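Local coordinates for concanavalin A-like lectin protein kinase family protein (Theobroma cacao, PDB 6CTH) that probably transfers phosphate from ATP to protein substrates through its kinase domain, which here holds an oxindole inhibitor and a magnesium ion, at residues K72-L77 against L126-E131; S145-D150 against A155-F160. All blocks are in the same frame, centred on the assembly; numbering follows the deposited sequence.

In the fold
Interaction 1 packs the loop that follows helix 54-66 onto helix 112-132, and interaction 2 is the hairpin that follows the catalytic loop and runs into the DFG motif. Their centres lie about 10 Å apart, and L157 links them: probable hydrogen bonds run from L157 N to N73 O and from V75 N to L157 O, both 2.9 Å long. K156 NZ also reaches back, lying 3.1 Å from K72 O. Interaction 2 forms part of the inhibitor and magnesium site itself. Interaction 1 sits one layer behind it, with the L74 side chain about 10 Å from the inhibitor and the L129 side chain about 12 Å from the magnesium ion.

Interaction 1 (K72-L77 against L126-E131); sequences KNLVKL and LLYLHE
L74 has an extended backbone (phi -123°, psi 141°) and faces the helical turn of Y128 and L129. Its CA lies 9.2 Å from Y128 CA and 9.4 Å from L129 CA, so side chains alone bridge the two segments and no hydrogen bond crosses between them. The helix keeps the bonds from H130 N to L126 O and from E131 N to L127 O, with a wider, pi-type turn at 128-131.

The contact rests on one methyl group. L74 CD1 approaches the Y128 ring obliquely at the side carrying CD2 and CE2, 3.5 Å from Y128 CD2 and 3.6 Å from Y128 CE2. The same methyl lies 3.9 Å from L129 CD2, so it fits into the notch where the ring and the leucine branch of successive helix residues diverge. In Y128, CG stands opposite the backbone N (chi1 173°), which carries the ring out from the helix to the loop. The hydroxyl of Y128 is bonded to R70 N, tying the far end of the ring to the same loop. Beside the contact, K72 NZ folds back to N73 OD1 at 2.7 Å, while N73 ND2 is taken up by A155 O.

This is the docking of the αC-β4 loop on the αE helix known from protein kinases, joining the small lobe to the large one. L69 packs against L74, Y128 and L129 alike. Farther out, V75 and L77 lean on Y91 of strand 86-92, L127 packs against I280 and I284 of helix 280-287, and the L129 backbone is hydrogen-bonded to V137 of strand 136-138.

Interaction 2 (S145-D150 against A155-F160); sequences SNIMLD and AKLGDF. With MG (magnesium ion), chain C; FE7 (N-{(3Z)-2-oxo-3-[phenyl({4-[(piperidin-1-yl)methyl]phenyl}amino)methylidene]-2,3-dihydro-1H-indol-5-yl}ethanesulfonamide), chain B.
The β hairpin of strands 147-149 and 155-157 lies beneath the nucleotide cleft of the protein kinase fold, between N146 at the end of the catalytic loop and the DFG motif that starts at D159. Its strands run antiparallel, at 148° to each other. M148 and K156 form the hydrogen-bonded pair, with M148 N to K156 O and K156 N to M148 O both at 2.8 Å. I147 with L157 and L149 with A155 are the non-hydrogen-bonded pairs on either side. One more backbone bond, G158 N to N146 O (2.9 Å), lies beyond the strand ends, on the metal side.

The two faces of the hairpin differ. On one, I147 CG2 touches A155 CB at 3.7 Å and L149 CD2 reaches over the same alanine, in a layer continued by I118 and L122 of helix 112-132. On the other, M148 rises into the inhibitor site: bends at chi2 and chi3 lay SD and CE over one face of the oxindole, with M148 CE 3.3 Å from FE7 C9. The K156 chain stretches out to the 72-77 loop, where NZ is bonded to L74 O in addition to K72 O.

At the metal end, the N146 amide and D159 carboxylate planes are turned 63° apart. N146 ND2 donates to D159 OD2 at 3.0 Å, a weak bond bent to 124° at the hydrogen; the same amide nitrogen is bonded to D141 O, its stronger partner, which is consistent with a set orientation of the amide. The inhibitor's ethyl group extends towards G158 and D159. D159 CG lies opposite its backbone N, which brings the carboxylate to the magnesium, where four waters and D141 complete six-fold coordination around D159 OD2, 2.1 Å from the ion.

Interaction 1 (K72-L77 against L126-E131)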
loop_
_atom_site.group_PDB
_atom_site.type_symbol
_atom_site.label_atom_id
_atom_site.label_comp_id
_atom_site.label_asym_id
_atom_site.label_seq_id
_atom_site.Cartn_x
_atom_site.Cartn_y
_atom_site.Cartn_z
ATOM N N LYS A 72 3.322 -14.281 -2.743
ATOM C CA LYS A 72 4.293 -13.585 -3.598
ATOM C C LYS A 72 4.134 -12.054 -3.542
ATOM O O LYS A 72 5.085 -11.330 -3.759
ATOM C CB LYS A 72 4.280 -14.036 -5.053
ATOM C CG LYS A 72 3.072 -13.637 -5.817
ATOM C CD LYS A 72 2.912 -14.358 -7.162
ATOM C CE LYS A 72 1.512 -14.117 -7.693
ATOM N NZ LYS A 72 1.195 -12.733 -8.144
ATOM N N ASN A 73 2.950 -11.584 -3.255
ATOM C CA ASN A 73 2.705 -10.127 -3.227
ATOM C C ASN A 73 2.556 -9.597 -1.797
ATOM O O ASN A 73 1.997 -8.520 -1.614
ATOM C CB ASN A 73 1.540 -9.777 -4.094
ATOM C CG ASN A 73 1.750 -10.210 -5.549
ATOM O OD1 ASN A 73 0.991 -11.025 -6.074
ATOM N ND2 ASN A 73 2.815 -9.719 -6.173
ATOM N N LEU A 74 3.081 -10.319 -0.811
ATOM C CA LEU A 74 3.163 -9.831 0.555
ATOM C C LEU A 74 4.578 -9.831 1.087
ATOM O O LEU A 74 5.336 -10.801 0.873
ATOM C CB LEU A 74 2.266 -10.619 1.487
ATOM C CG LEU A 74 0.772 -10.534 1.246
ATOM C CD1 LEU A 74 0.065 -11.447 2.218
ATOM C CD2 LEU A 74 0.290 -9.112 1.483
ATOM N N VAL A 75 4.941 -8.784 1.854
ATOM C CA VAL A 75 6.235 -8.767 2.490
ATOM C C VAL A 75 6.325 -9.851 3.561
ATOM O O VAL A 75 5.367 -10.040 4.321
ATOM C CB VAL A 75 6.452 -7.378 3.159
ATOM C CG1 VAL A 75 7.686 -7.383 4.033
ATOM C CG2 VAL A 75 6.517 -6.318 2.090
ATOM N N LYS A 76 7.430 -10.607 3.564
ATOM C CA LYS A 76 7.732 -11.639 4.574
ATOM C C LYS A 76 8.590 -11.134 5.722
ATOM O O LYS A 76 9.509 -10.314 5.511
ATOM C CB LYS A 76 8.474 -12.896 3.943
ATOM N N LEU A 77 8.254 -11.542 6.943
ATOM C CA LEU A 77 9.069 -11.271 8.100
ATOM C C LEU A 77 10.175 -12.311 8.155
ATOM O O LEU A 77 9.914 -13.493 7.938
ATOM C CB LEU A 77 8.230 -11.330 9.361
ATOM C CG LEU A 77 8.855 -10.767 10.630
ATOM C CD1 LEU A 77 9.121 -9.282 10.474
ATOM C CD2 LEU A 77 7.973 -11.052 11.841
ATOM N N LEU A 126 -4.498 -8.450 -1.879
ATOM C CA LEU A 126 -5.743 -8.189 -1.196
ATOM C C LEU A 126 -6.688 -9.388 -1.251
ATOM O O LEU A 126 -7.386 -9.668 -0.304
ATOM C CB LEU A 126 -6.401 -6.945 -1.768
ATOM C CG LEU A 126 -7.323 -6.188 -0.831
ATOM C CD1 LEU A 126 -6.748 -6.106 0.567
ATOM C CD2 LEU A 126 -7.610 -4.797 -1.374
ATOM N N LEU A 127 -6.726 -10.057 -2.389
ATOM C CA LEU A 127 -7.582 -11.252 -2.527
ATOM C C LEU A 127 -7.148 -12.296 -1.506
ATOM O O LEU A 127 -7.966 -12.916 -0.836
ATOM C CB LEU A 127 -7.501 -11.822 -3.925
ATOM C CG LEU A 127 -8.339 -13.057 -4.202
ATOM C CD1 LEU A 127 -9.809 -12.782 -4.037
ATOM C CD2 LEU A 127 -8.061 -13.608 -5.612
ATOM N N TYR A 128 -5.851 -12.476 -1.417
ATOM C CA TYR A 128 -5.282 -13.433 -0.443
ATOM C C TYR A 128 -5.651 -13.040 0.989
ATOM O O TYR A 128 -6.119 -13.855 1.811
ATOM C CB TYR A 128 -3.804 -13.560 -0.653
ATOM C CG TYR A 128 -3.079 -14.404 0.404
ATOM C CD1 TYR A 128 -3.083 -15.772 0.317
ATOM C CD2 TYR A 128 -2.364 -13.827 1.456
ATOM C CE1 TYR A 128 -2.428 -16.565 1.266
ATOM C CE2 TYR A 128 -1.704 -14.596 2.398
ATOM C CZ TYR A 128 -1.715 -15.972 2.292
ATOM O OH TYR A 128 -1.057 -16.690 3.251
ATOM N N LEU A 129 -5.485 -11.749 1.315
ATOM C CA LEU A 129 -5.853 -11.281 2.614
ATOM C C LEU A 129 -7.322 -11.467 2.937
ATOM O O LEU A 129 -7.670 -11.947 4.026
ATOM C CB LEU A 129 -5.449 -9.777 2.808
ATOM C CG LEU A 129 -3.958 -9.429 2.817
ATOM C CD1 LEU A 129 -3.774 -7.926 2.945
ATOM C CD2 LEU A 129 -3.209 -10.183 3.901
ATOM N N HIS A 130 -8.191 -11.089 2.028
ATOM C CA HIS A 130 -9.626 -11.064 2.321
ATOM C C HIS A 130 -10.265 -12.437 2.279
ATOM O O HIS A 130 -11.232 -12.660 3.021
ATOM C CB HIS A 130 -10.383 -10.137 1.371
ATOM C CG HIS A 130 -10.134 -8.679 1.643
ATOM N ND1 HIS A 130 -10.652 -7.667 0.838
ATOM C CD2 HIS A 130 -9.388 -8.082 2.597
ATOM C CE1 HIS A 130 -10.256 -6.503 1.329
ATOM N NE2 HIS A 130 -9.488 -6.711 2.390
ATOM N N GLU A 131 -9.745 -13.329 1.442
ATOM C CA GLU A 131 -10.516 -14.535 1.097
ATOM C C GLU A 131 -9.777 -15.856 1.210
ATOM O O GLU A 131 -10.475 -16.874 1.134
ATOM C CB GLU A 131 -10.999 -14.423 -0.338
ATOM C CG GLU A 131 -11.910 -13.231 -0.626
ATOM C CD GLU A 131 -13.160 -13.169 0.257
ATOM O OE1 GLU A 131 -13.626 -14.257 0.733
ATOM O OE2 GLU A 131 -13.685 -12.026 0.504
#

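Interaction 2 (S145-D150 against A155-F160)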
loop_
_atom_site.group_PDB
_atom_site.type_symbol
_atom_site.label_atom_id
_atom_site.label_comp_id
_atom_site.label_asym_id
_atom_site.label_seq_id
_atom_site.Cartn_x
_atom_site.Cartn_y
_atom_site.Cartn_z
ATOM N N SER A 145 3.304 3.999 0.021
ATOM C CA SER A 145 4.466 3.832 0.877
ATOM C C SER A 145 4.550 2.494 1.609
ATOM O O SER A 145 5.567 2.195 2.228
ATOM C CB SER A 145 4.598 4.957 1.926
ATOM O OG SER A 145 3.431 5.071 2.714
ATOM N N ASN A 146 3.456 1.728 1.592
ATOM C CA ASN A 146 3.440 0.388 2.123
ATOM C C ASN A 146 3.576 -0.672 1.061
ATOM O O ASN A 146 3.452 -1.883 1.403
ATOM C CB ASN A 146 2.156 0.140 2.920
ATOM C CG ASN A 146 2.193 0.806 4.283
ATOM O OD1 ASN A 146 3.278 1.067 4.847
ATOM N ND2 ASN A 146 1.054 1.086 4.806
ATOM N N ILE A 147 3.869 -0.293 -0.175
ATOM C CA ILE A 147 4.109 -1.268 -1.259
ATOM C C ILE A 147 5.596 -1.263 -1.634
ATOM O O ILE A 147 6.135 -0.249 -2.096
ATOM C CB ILE A 147 3.213 -0.963 -2.475
ATOM C CG1 ILE A 147 1.737 -0.997 -2.040
ATOM C CG2 ILE A 147 3.486 -1.928 -3.620
ATOM C CD1 ILE A 147 0.760 -0.510 -3.094
ATOM N N MET A 148 6.248 -2.416 -1.437
ATOM C CA MET A 148 7.661 -2.570 -1.744
ATOM C C MET A 148 7.843 -3.139 -3.123
ATOM O O MET A 148 6.987 -3.937 -3.604
ATOM C CB MET A 148 8.318 -3.499 -0.715
ATOM C CG MET A 148 8.272 -3.014 0.714
ATOM S SD MET A 148 9.062 -1.378 0.893
ATOM C CE MET A 148 10.691 -1.869 0.428
ATOM N N LEU A 149 8.940 -2.781 -3.768
ATOM C CA LEU A 149 9.241 -3.248 -5.104
ATOM C C LEU A 149 10.489 -4.123 -5.114
ATOM O O LEU A 149 11.517 -3.729 -4.531
ATOM C CB LEU A 149 9.429 -2.066 -6.031
ATOM C CG LEU A 149 8.164 -1.216 -6.187
ATOM C CD1 LEU A 149 8.447 -0.004 -7.079
ATOM C CD2 LEU A 149 7.003 -2.039 -6.794
ATOM N N ASP A 150 10.405 -5.298 -5.757
ATOM C CA ASP A 150 11.599 -6.127 -5.910
ATOM C C ASP A 150 12.406 -5.670 -7.116
ATOM O O ASP A 150 12.065 -4.677 -7.765
ATOM C CB ASP A 150 11.264 -7.632 -5.919
ATOM C CG ASP A 150 10.585 -8.106 -7.175
ATOM O OD1 ASP A 150 10.503 -7.377 -8.204
ATOM O OD2 ASP A 150 10.138 -9.298 -7.150
ATOM N N ALA A 155 5.445 -6.133 -7.007
ATOM C CA ALA A 155 5.000 -5.419 -5.792
ATOM C C ALA A 155 4.686 -6.338 -4.621
ATOM O O ALA A 155 4.129 -7.444 -4.839
ATOM C CB ALA A 155 3.807 -4.581 -6.119
ATOM N N LYS A 156 5.081 -5.949 -3.406
ATOM C CA LYS A 156 4.751 -6.647 -2.174
ATOM C C LYS A 156 4.154 -5.683 -1.170
ATOM O O LYS A 156 4.790 -4.697 -0.826
ATOM C CB LYS A 156 5.979 -7.324 -1.565
ATOM C CG LYS A 156 6.446 -8.571 -2.316
ATOM C CD LYS A 156 7.701 -9.219 -1.728
ATOM C CE LYS A 156 7.973 -10.587 -2.345
ATOM N NZ LYS A 156 7.308 -11.689 -1.573
ATOM N N LEU A 157 2.955 -5.972 -0.687
ATOM C CA LEU A 157 2.287 -5.156 0.292
ATOM C C LEU A 157 2.791 -5.531 1.665
ATOM O O LEU A 157 2.978 -6.699 1.999
ATOM C CB LEU A 157 0.787 -5.335 0.165
ATOM C CG LEU A 157 -0.075 -4.684 1.215
ATOM C CD1 LEU A 157 -0.013 -3.167 1.070
ATOM C CD2 LEU A 157 -1.516 -5.135 1.078
ATOM N N GLY A 158 3.103 -4.524 2.468
ATOM C CA GLY A 158 3.487 -4.726 3.841
ATOM C C GLY A 158 2.791 -3.782 4.784
ATOM O O GLY A 158 1.811 -3.135 4.417
ATOM N N ASP A 159 3.401 -3.650 5.962
ATOM C CA ASP A 159 2.882 -2.902 7.118
ATOM C C ASP A 159 1.559 -3.414 7.639
ATOM O O ASP A 159 0.484 -2.891 7.276
ATOM C CB ASP A 159 2.691 -1.385 6.774
ATOM C CG ASP A 159 2.229 -0.550 7.975
ATOM O OD1 ASP A 159 2.431 -0.962 9.129
ATOM O OD2 ASP A 159 1.613 0.511 7.694
ATOM N N PHE A 160 1.641 -4.352 8.563
ATOM C CA PHE A 160 0.484 -4.950 9.224
ATOM C C PHE A 160 0.249 -4.422 10.637
ATOM O O PHE A 160 -0.446 -5.043 11.430
ATOM C CB PHE A 160 0.616 -6.477 9.180
ATOM C CG PHE A 160 0.734 -6.953 7.767
ATOM C CD1 PHE A 160 -0.361 -7.139 7.011
ATOM C CD2 PHE A 160 2.009 -7.187 7.226
ATOM C CE1 PHE A 160 -0.274 -7.521 5.670
ATOM C CE2 PHE A 160 2.110 -7.610 5.894
ATOM C CZ PHE A 160 0.987 -7.699 5.120
HETATM MG MG MG C . 0.650 1.982 8.905
HETATM C C4 FE7 B . 11.561 -1.896 3.885
HETATM C C14 FE7 B . 10.742 3.222 3.851
HETATM C C5 FE7 B . 11.708 -3.291 3.991
HETATM C C6 FE7 B . 10.831 -4.060 4.737
HETATM C C11 FE7 B . 12.247 1.042 3.007
HETATM C C7 FE7 B . 9.770 -3.438 5.367
HETATM C C8 FE7 B . 13.411 -2.630 2.655
HETATM C C9 FE7 B . 12.646 -1.418 3.044
HETATM C C10 FE7 B . 12.982 -0.163 2.584
HETATM C C12 FE7 B . 12.311 1.479 4.325
HETATM C C13 FE7 B . 11.559 2.562 4.741
HETATM N N1 FE7 B . 12.805 -3.686 3.247
HETATM N N2 FE7 B . 13.944 -0.065 1.655
HETATM C C3 FE7 B . 10.474 -1.289 4.512
HETATM N N3 FE7 B . 17.881 4.543 -0.516
HETATM O O2 FE7 B . 14.407 -2.684 1.944
HETATM C C2 FE7 B . 9.563 -2.069 5.225
HETATM N N FE7 B . 8.356 -1.532 5.761
HETATM S S FE7 B . 7.766 -0.025 5.706
HETATM O O FE7 B . 8.830 0.882 5.417
HETATM O O1 FE7 B . 6.983 0.160 6.886
HETATM C C1 FE7 B . 6.720 -0.219 4.302
HETATM C C FE7 B . 5.997 -1.535 4.452
HETATM C C16 FE7 B . 11.426 1.721 2.117
HETATM C C15 FE7 B . 10.677 2.802 2.541
HETATM C C17 FE7 B . 14.594 1.017 1.021
HETATM C C22 FE7 B . 14.334 2.338 1.356
HETATM C C21 FE7 B . 14.965 3.364 0.677
HETATM C C20 FE7 B . 15.862 3.100 -0.347
HETATM C C19 FE7 B . 16.112 1.778 -0.677
HETATM C C18 FE7 B . 15.492 0.744 -0.002
HETATM C C23 FE7 B . 16.561 4.222 -1.074
HETATM C C28 FE7 B . 18.579 5.528 -1.343
HETATM C C27 FE7 B . 19.976 5.790 -0.831
HETATM C C26 FE7 B . 19.952 6.243 0.613
HETATM C C25 FE7 B . 19.126 5.298 1.462
HETATM C C24 FE7 B . 17.766 5.065 0.847
HETATM O O HOH W 1 1.867 1.325 10.624
HETATM O O HOH W 2 2.066 3.191 8.116
HETATM O O HOH W 3 -0.099 3.450 10.178
HETATM O O HOH W 4 -0.649 0.510 9.669
#